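Local coordinates for transposon Tn7 transposition protein TnsA (Escherichia coli, PDB 1T0F) that works with TnsB as the Tn7 transposase, acting as the restriction-enzyme-like endonuclease that cuts the 5' DNA strands at the transposon ends, at residues Ser52-Glu66 and Leu73-Gln85. Sequence-based numbering, arbitrary orientation.
Sequences SHKTGRVHHLLSDLE and LEWESSVLDIREQ
R57 grips the carboxylate of E84 end-on: NH2 donates to OE1 at 2.8 Å and NH1 to OE2 at 3.2 Å, both N-H bonds almost straight and the two flat groups nearly coplanar. This salt bridge ties the hairpin of strands 48-51 and 58-61 to the edge strand 79-87 of the restriction-endonuclease-like (PD-(D/E)XK) core. Two more donors come from above the carboxylate plane, H59 ND1 to OE1 at 2.8 Å and the backbone N of H60 to OE2, so each oxygen takes two bonds. The rim of the H59 ring, at NE2, sits over one face of the R57 guanidinium, off its centre. Replacing E84 with an alanine removes both oxygens, and R57 would probably be left without its buried countercharge, with H60 N and H59 ND1 short of an acceptor. One residue on, Q85 spends NE2 twice, on H60 O and on OE1 of the active-site glutamate E66, whose side chain lies about 4 Å from the bound magnesium. L62 N reaches that OE1 from the opposite face, consistent with fixing the carboxylate's position. At the other end the E74 chain leaves CA with chi1 at 180° and bends at chi2 (75°), turning its carboxylate into the 52-55 turn, where S52 OG gives OE1 a 2.7 Å bond and K54 N binds OE2; K245 adds a salt bridge to OE2. K54 runs past E74 in the opposite direction and bends at chi4 (-65°), so that NZ, also weakly bonded to E76 O, donates to V79 O at 2.9 Å, in the carbonyl plane and on a lone pair. In the packing, K54 CD lies against V79 CG1, and H59 CE1 is 4.1 Å from I82 CB.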
loop_
_atom_site.group_PDB
_atom_site.type_symbol
_atom_site.label_atom_id
_atom_site.label_comp_id
_atom_site.label_asym_id
_atom_site.label_seq_id
_atom_site.Cartn_x
_atom_site.Cartn_y
_atom_site.Cartn_z
ATOM N N SER A 52 8.101 -7.114 -5.151
ATOM C CA SER A 52 8.872 -5.994 -4.606
ATOM C C SER A 52 10.364 -6.288 -4.675
ATOM O O SER A 52 10.793 -7.366 -4.272
ATOM C CB SER A 52 8.504 -5.754 -3.143
ATOM O OG SER A 52 9.548 -5.065 -2.460
ATOM N N HIS A 53 11.149 -5.334 -5.178
ATOM C CA HIS A 53 12.597 -5.530 -5.243
ATOM C C HIS A 53 13.178 -5.379 -3.841
ATOM O O HIS A 53 14.186 -6.004 -3.506
ATOM C CB HIS A 53 13.263 -4.503 -6.164
ATOM C CG HIS A 53 12.850 -4.608 -7.597
ATOM N ND1 HIS A 53 13.609 -4.095 -8.626
ATOM C CD2 HIS A 53 11.736 -5.123 -8.171
ATOM C CE1 HIS A 53 12.980 -4.285 -9.772
ATOM N NE2 HIS A 53 11.841 -4.907 -9.523
ATOM N N LYS A 54 12.537 -4.554 -3.017
ATOM C CA LYS A 54 13.012 -4.327 -1.657
ATOM C C LYS A 54 12.863 -5.509 -0.710
ATOM O O LYS A 54 13.754 -5.776 0.090
ATOM C CB LYS A 54 12.322 -3.104 -1.050
ATOM C CG LYS A 54 12.741 -1.796 -1.716
ATOM C CD LYS A 54 12.047 -0.603 -1.103
ATOM C CE LYS A 54 12.572 0.694 -1.704
ATOM N NZ LYS A 54 14.014 0.923 -1.387
ATOM N N THR A 55 11.749 -6.229 -0.808
ATOM C CA THR A 55 11.516 -7.354 0.091
ATOM C C THR A 55 11.729 -8.709 -0.568
ATOM O O THR A 55 11.936 -9.705 0.121
ATOM C CB THR A 55 10.079 -7.337 0.640
ATOM O OG1 THR A 55 9.166 -7.603 -0.431
ATOM C CG2 THR A 55 9.751 -5.975 1.256
ATOM N N GLY A 56 11.666 -8.745 -1.893
ATOM C CA GLY A 56 11.815 -10.003 -2.602
ATOM C C GLY A 56 10.527 -10.816 -2.559
ATOM O O GLY A 56 10.488 -11.943 -3.053
ATOM N N ARG A 57 9.474 -10.241 -1.970
ATOM C CA ARG A 57 8.170 -10.905 -1.844
ATOM C C ARG A 57 7.142 -10.410 -2.843
ATOM O O ARG A 57 7.303 -9.348 -3.457
ATOM C CB ARG A 57 7.539 -10.650 -0.466
ATOM C CG ARG A 57 8.249 -11.208 0.747
ATOM C CD ARG A 57 7.328 -11.160 1.989
ATOM N NE ARG A 57 7.036 -9.803 2.464
ATOM C CZ ARG A 57 5.886 -9.156 2.276
ATOM N NH1 ARG A 57 4.885 -9.726 1.615
ATOM N NH2 ARG A 57 5.734 -7.927 2.758
ATOM N N VAL A 58 6.070 -11.189 -2.984
ATOM C CA VAL A 58 4.945 -10.795 -3.821
ATOM C C VAL A 58 3.978 -10.274 -2.756
ATOM O O VAL A 58 3.514 -11.037 -1.899
ATOM C CB VAL A 58 4.294 -11.986 -4.559
ATOM C CG1 VAL A 58 2.940 -11.558 -5.129
ATOM C CG2 VAL A 58 5.201 -12.456 -5.692
ATOM N N HIS A 59 3.696 -8.975 -2.791
ATOM C CA HIS A 59 2.820 -8.363 -1.802
ATOM C C HIS A 59 1.345 -8.479 -2.142
ATOM O O HIS A 59 0.972 -8.641 -3.301
ATOM C CB HIS A 59 3.178 -6.886 -1.629
ATOM C CG HIS A 59 4.552 -6.660 -1.082
ATOM N ND1 HIS A 59 4.779 -6.163 0.183
ATOM C CD2 HIS A 59 5.773 -6.885 -1.624
ATOM C CE1 HIS A 59 6.082 -6.089 0.397
ATOM N NE2 HIS A 59 6.706 -6.522 -0.684
ATOM N N HIS A 60 0.521 -8.370 -1.104
ATOM C CA HIS A 60 -0.933 -8.445 -1.221
ATOM C C HIS A 60 -1.555 -7.097 -0.929
ATOM O O HIS A 60 -1.565 -6.653 0.216
ATOM C CB HIS A 60 -1.487 -9.453 -0.221
ATOM C CG HIS A 60 -1.208 -10.874 -0.588
ATOM N ND1 HIS A 60 -2.147 -11.681 -1.192
ATOM C CD2 HIS A 60 -0.089 -11.624 -0.461
ATOM C CE1 HIS A 60 -1.618 -12.870 -1.420
ATOM N NE2 HIS A 60 -0.371 -12.861 -0.987
ATOM N N LEU A 61 -2.085 -6.461 -1.967
ATOM C CA LEU A 61 -2.713 -5.156 -1.830
ATOM C C LEU A 61 -4.200 -5.347 -2.132
ATOM O O LEU A 61 -4.563 -5.980 -3.128
ATOM C CB LEU A 61 -2.060 -4.173 -2.807
ATOM C CG LEU A 61 -0.526 -4.195 -2.683
ATOM C CD1 LEU A 61 0.097 -3.301 -3.751
ATOM C CD2 LEU A 61 -0.113 -3.754 -1.296
ATOM N N LEU A 62 -5.048 -4.803 -1.264
ATOM C CA LEU A 62 -6.491 -4.970 -1.406
ATOM C C LEU A 62 -7.319 -3.851 -2.049
ATOM O O LEU A 62 -8.548 -3.872 -1.966
ATOM C CB LEU A 62 -7.079 -5.338 -0.039
ATOM C CG LEU A 62 -6.869 -6.800 0.390
ATOM C CD1 LEU A 62 -5.399 -7.199 0.293
ATOM C CD2 LEU A 62 -7.377 -6.974 1.812
ATOM N N SER A 63 -6.661 -2.890 -2.695
ATOM C CA SER A 63 -7.365 -1.804 -3.378
ATOM C C SER A 63 -6.389 -1.059 -4.281
ATOM O O SER A 63 -5.175 -1.201 -4.130
ATOM C CB SER A 63 -7.964 -0.819 -2.371
ATOM O OG SER A 63 -6.964 -0.015 -1.768
ATOM N N ASP A 64 -6.922 -0.271 -5.214
ATOM C CA ASP A 64 -6.083 0.512 -6.112
ATOM C C ASP A 64 -5.344 1.564 -5.291
ATOM O O ASP A 64 -4.227 1.959 -5.632
ATOM C CB ASP A 64 -6.920 1.214 -7.189
ATOM C CG ASP A 64 -7.523 0.246 -8.197
ATOM O OD1 ASP A 64 -7.148 -0.946 -8.203
ATOM O OD2 ASP A 64 -8.371 0.687 -8.998
ATOM N N LEU A 65 -5.967 2.019 -4.209
ATOM C CA LEU A 65 -5.336 3.017 -3.357
ATOM C C LEU A 65 -4.120 2.428 -2.649
ATOM O O LEU A 65 -3.090 3.092 -2.510
ATOM C CB LEU A 65 -6.331 3.553 -2.328
ATOM C CG LEU A 65 -5.816 4.697 -1.458
ATOM C CD1 LEU A 65 -5.029 5.693 -2.297
ATOM C CD2 LEU A 65 -7.013 5.379 -0.765
ATOM N N GLU A 66 -4.244 1.182 -2.192
ATOM C CA GLU A 66 -3.128 0.510 -1.529
ATOM C C GLU A 66 -2.012 0.293 -2.542
ATOM O O GLU A 66 -0.829 0.388 -2.207
ATOM C CB GLU A 66 -3.577 -0.829 -0.939
ATOM C CG GLU A 66 -4.224 -0.693 0.439
ATOM C CD GLU A 66 -4.766 -2.015 0.971
ATOM O OE1 GLU A 66 -4.149 -3.067 0.692
ATOM O OE2 GLU A 66 -5.800 -1.992 1.683
ATOM N N LEU A 73 5.976 3.799 -2.066
ATOM C CA LEU A 73 6.939 3.363 -1.051
ATOM C C LEU A 73 8.123 2.624 -1.669
ATOM O O LEU A 73 9.274 2.855 -1.290
ATOM C CB LEU A 73 6.263 2.439 -0.028
ATOM C CG LEU A 73 5.216 3.056 0.902
ATOM C CD1 LEU A 73 4.494 1.941 1.655
ATOM C CD2 LEU A 73 5.890 4.025 1.876
ATOM N N GLU A 74 7.830 1.734 -2.613
ATOM C CA GLU A 74 8.850 0.933 -3.301
ATOM C C GLU A 74 9.793 1.819 -4.117
ATOM O O GLU A 74 10.922 1.436 -4.414
ATOM C CB GLU A 74 8.155 -0.093 -4.205
ATOM C CG GLU A 74 9.062 -1.018 -5.010
ATOM C CD GLU A 74 9.718 -2.124 -4.183
ATOM O OE1 GLU A 74 9.167 -2.523 -3.129
ATOM O OE2 GLU A 74 10.782 -2.615 -4.609
ATOM N N TRP A 75 9.326 3.010 -4.473
ATOM C CA TRP A 75 10.140 3.954 -5.236
ATOM C C TRP A 75 11.210 4.629 -4.359
ATOM O O TRP A 75 12.300 4.942 -4.837
ATOM C CB TRP A 75 9.243 5.032 -5.845
ATOM C CG TRP A 75 9.996 6.116 -6.565
ATOM C CD1 TRP A 75 10.452 6.085 -7.852
ATOM C CD2 TRP A 75 10.405 7.376 -6.023
ATOM N NE1 TRP A 75 11.119 7.253 -8.148
ATOM C CE2 TRP A 75 11.106 8.062 -7.041
ATOM C CE3 TRP A 75 10.251 7.992 -4.775
ATOM C CZ2 TRP A 75 11.652 9.335 -6.849
ATOM C CZ3 TRP A 75 10.793 9.261 -4.582
ATOM C CH2 TRP A 75 11.485 9.918 -5.617
ATOM N N GLU A 76 10.891 4.863 -3.086
ATOM C CA GLU A 76 11.814 5.525 -2.153
ATOM C C GLU A 76 13.078 4.721 -1.862
ATOM O O GLU A 76 13.005 3.591 -1.386
ATOM C CB GLU A 76 11.102 5.822 -0.831
ATOM C CG GLU A 76 9.951 6.816 -0.936
ATOM C CD GLU A 76 10.415 8.234 -1.243
ATOM O OE1 GLU A 76 11.616 8.530 -1.051
ATOM O OE2 GLU A 76 9.569 9.056 -1.657
ATOM N N SER A 77 14.243 5.314 -2.111
ATOM C CA SER A 77 15.495 4.596 -1.879
ATOM C C SER A 77 15.740 4.176 -0.427
ATOM O O SER A 77 16.321 3.124 -0.181
ATOM C CB SER A 77 16.688 5.427 -2.374
ATOM O OG SER A 77 16.880 6.581 -1.580
ATOM N N SER A 78 15.283 4.978 0.527
ATOM C CA SER A 78 15.499 4.685 1.945
ATOM C C SER A 78 14.639 3.575 2.560
ATOM O O SER A 78 14.965 3.064 3.629
ATOM C CB SER A 78 15.311 5.955 2.771
ATOM O OG SER A 78 13.961 6.383 2.716
ATOM N N VAL A 79 13.543 3.209 1.906
ATOM C CA VAL A 79 12.690 2.153 2.449
ATOM C C VAL A 79 13.425 0.821 2.459
ATOM O O VAL A 79 13.974 0.381 1.440
ATOM C CB VAL A 79 11.373 2.031 1.648
ATOM C CG1 VAL A 79 10.597 0.785 2.069
ATOM C CG2 VAL A 79 10.523 3.271 1.891
ATOM N N LEU A 80 13.443 0.185 3.626
ATOM C CA LEU A 80 14.116 -1.098 3.802
ATOM C C LEU A 80 13.133 -2.265 3.766
ATOM O O LEU A 80 13.406 -3.304 3.157
ATOM C CB LEU A 80 14.863 -1.110 5.134
ATOM C CG LEU A 80 15.675 -2.358 5.474
ATOM C CD1 LEU A 80 16.801 -2.551 4.458
ATOM C CD2 LEU A 80 16.248 -2.205 6.875
ATOM N N ASP A 81 11.994 -2.099 4.431
ATOM C CA ASP A 81 10.986 -3.155 4.463
ATOM C C ASP A 81 9.590 -2.550 4.391
ATOM O O ASP A 81 9.364 -1.420 4.825
ATOM C CB ASP A 81 11.128 -3.987 5.746
ATOM C CG ASP A 81 10.357 -5.309 5.684
ATOM O OD1 ASP A 81 9.839 -5.661 4.599
ATOM O OD2 ASP A 81 10.284 -6.008 6.722
ATOM N N ILE A 82 8.670 -3.307 3.807
ATOM C CA ILE A 82 7.278 -2.893 3.681
ATOM C C ILE A 82 6.467 -4.100 4.131
ATOM O O ILE A 82 6.501 -5.147 3.485
ATOM C CB ILE A 82 6.904 -2.565 2.220
ATOM C CG1 ILE A 82 7.665 -1.318 1.749
ATOM C CG2 ILE A 82 5.388 -2.331 2.107
ATOM C CD1 ILE A 82 7.535 -1.054 0.248
ATOM N N ARG A 83 5.770 -3.957 5.253
ATOM C CA ARG A 83 4.946 -5.036 5.781
ATOM C C ARG A 83 3.472 -4.638 5.693
ATOM O O ARG A 83 2.968 -3.902 6.533
ATOM C CB ARG A 83 5.360 -5.339 7.226
ATOM C CG ARG A 83 6.661 -6.174 7.316
ATOM C CD ARG A 83 7.130 -6.404 8.756
ATOM N NE ARG A 83 7.687 -5.200 9.379
ATOM C CZ ARG A 83 7.911 -5.064 10.685
ATOM N NH1 ARG A 83 7.620 -6.052 11.516
ATOM N NH2 ARG A 83 8.446 -3.950 11.164
ATOM N N GLU A 84 2.800 -5.134 4.659
ATOM C CA GLU A 84 1.393 -4.813 4.414
ATOM C C GLU A 84 0.439 -5.652 5.255
ATOM O O GLU A 84 0.780 -6.759 5.681
ATOM C CB GLU A 84 1.051 -4.996 2.927
ATOM C CG GLU A 84 0.881 -6.449 2.447
ATOM C CD GLU A 84 2.191 -7.138 2.057
ATOM O OE1 GLU A 84 3.280 -6.671 2.458
ATOM O OE2 GLU A 84 2.125 -8.170 1.355
ATOM N N GLN A 85 -0.756 -5.110 5.483
ATOM C CA GLN A 85 -1.797 -5.787 6.262
ATOM C C GLN A 85 -1.196 -6.284 7.579
ATOM O O GLN A 85 -1.265 -7.478 7.905
ATOM C CB GLN A 85 -2.370 -6.971 5.468
ATOM C CG GLN A 85 -2.495 -6.793 3.949
ATOM C CD GLN A 85 -3.300 -5.567 3.519
ATOM O OE1 GLN A 85 -4.159 -5.073 4.256
ATOM N NE2 GLN A 85 -3.032 -5.085 2.303
HETATM O O HOH W 1 15.355 -4.109 1.440
HETATM O O HOH W 2 13.886 2.047 -4.444
HETATM O O HOH W 3 8.316 -7.825 4.285
HETATM O O HOH W 4 -6.574 -3.997 3.392
#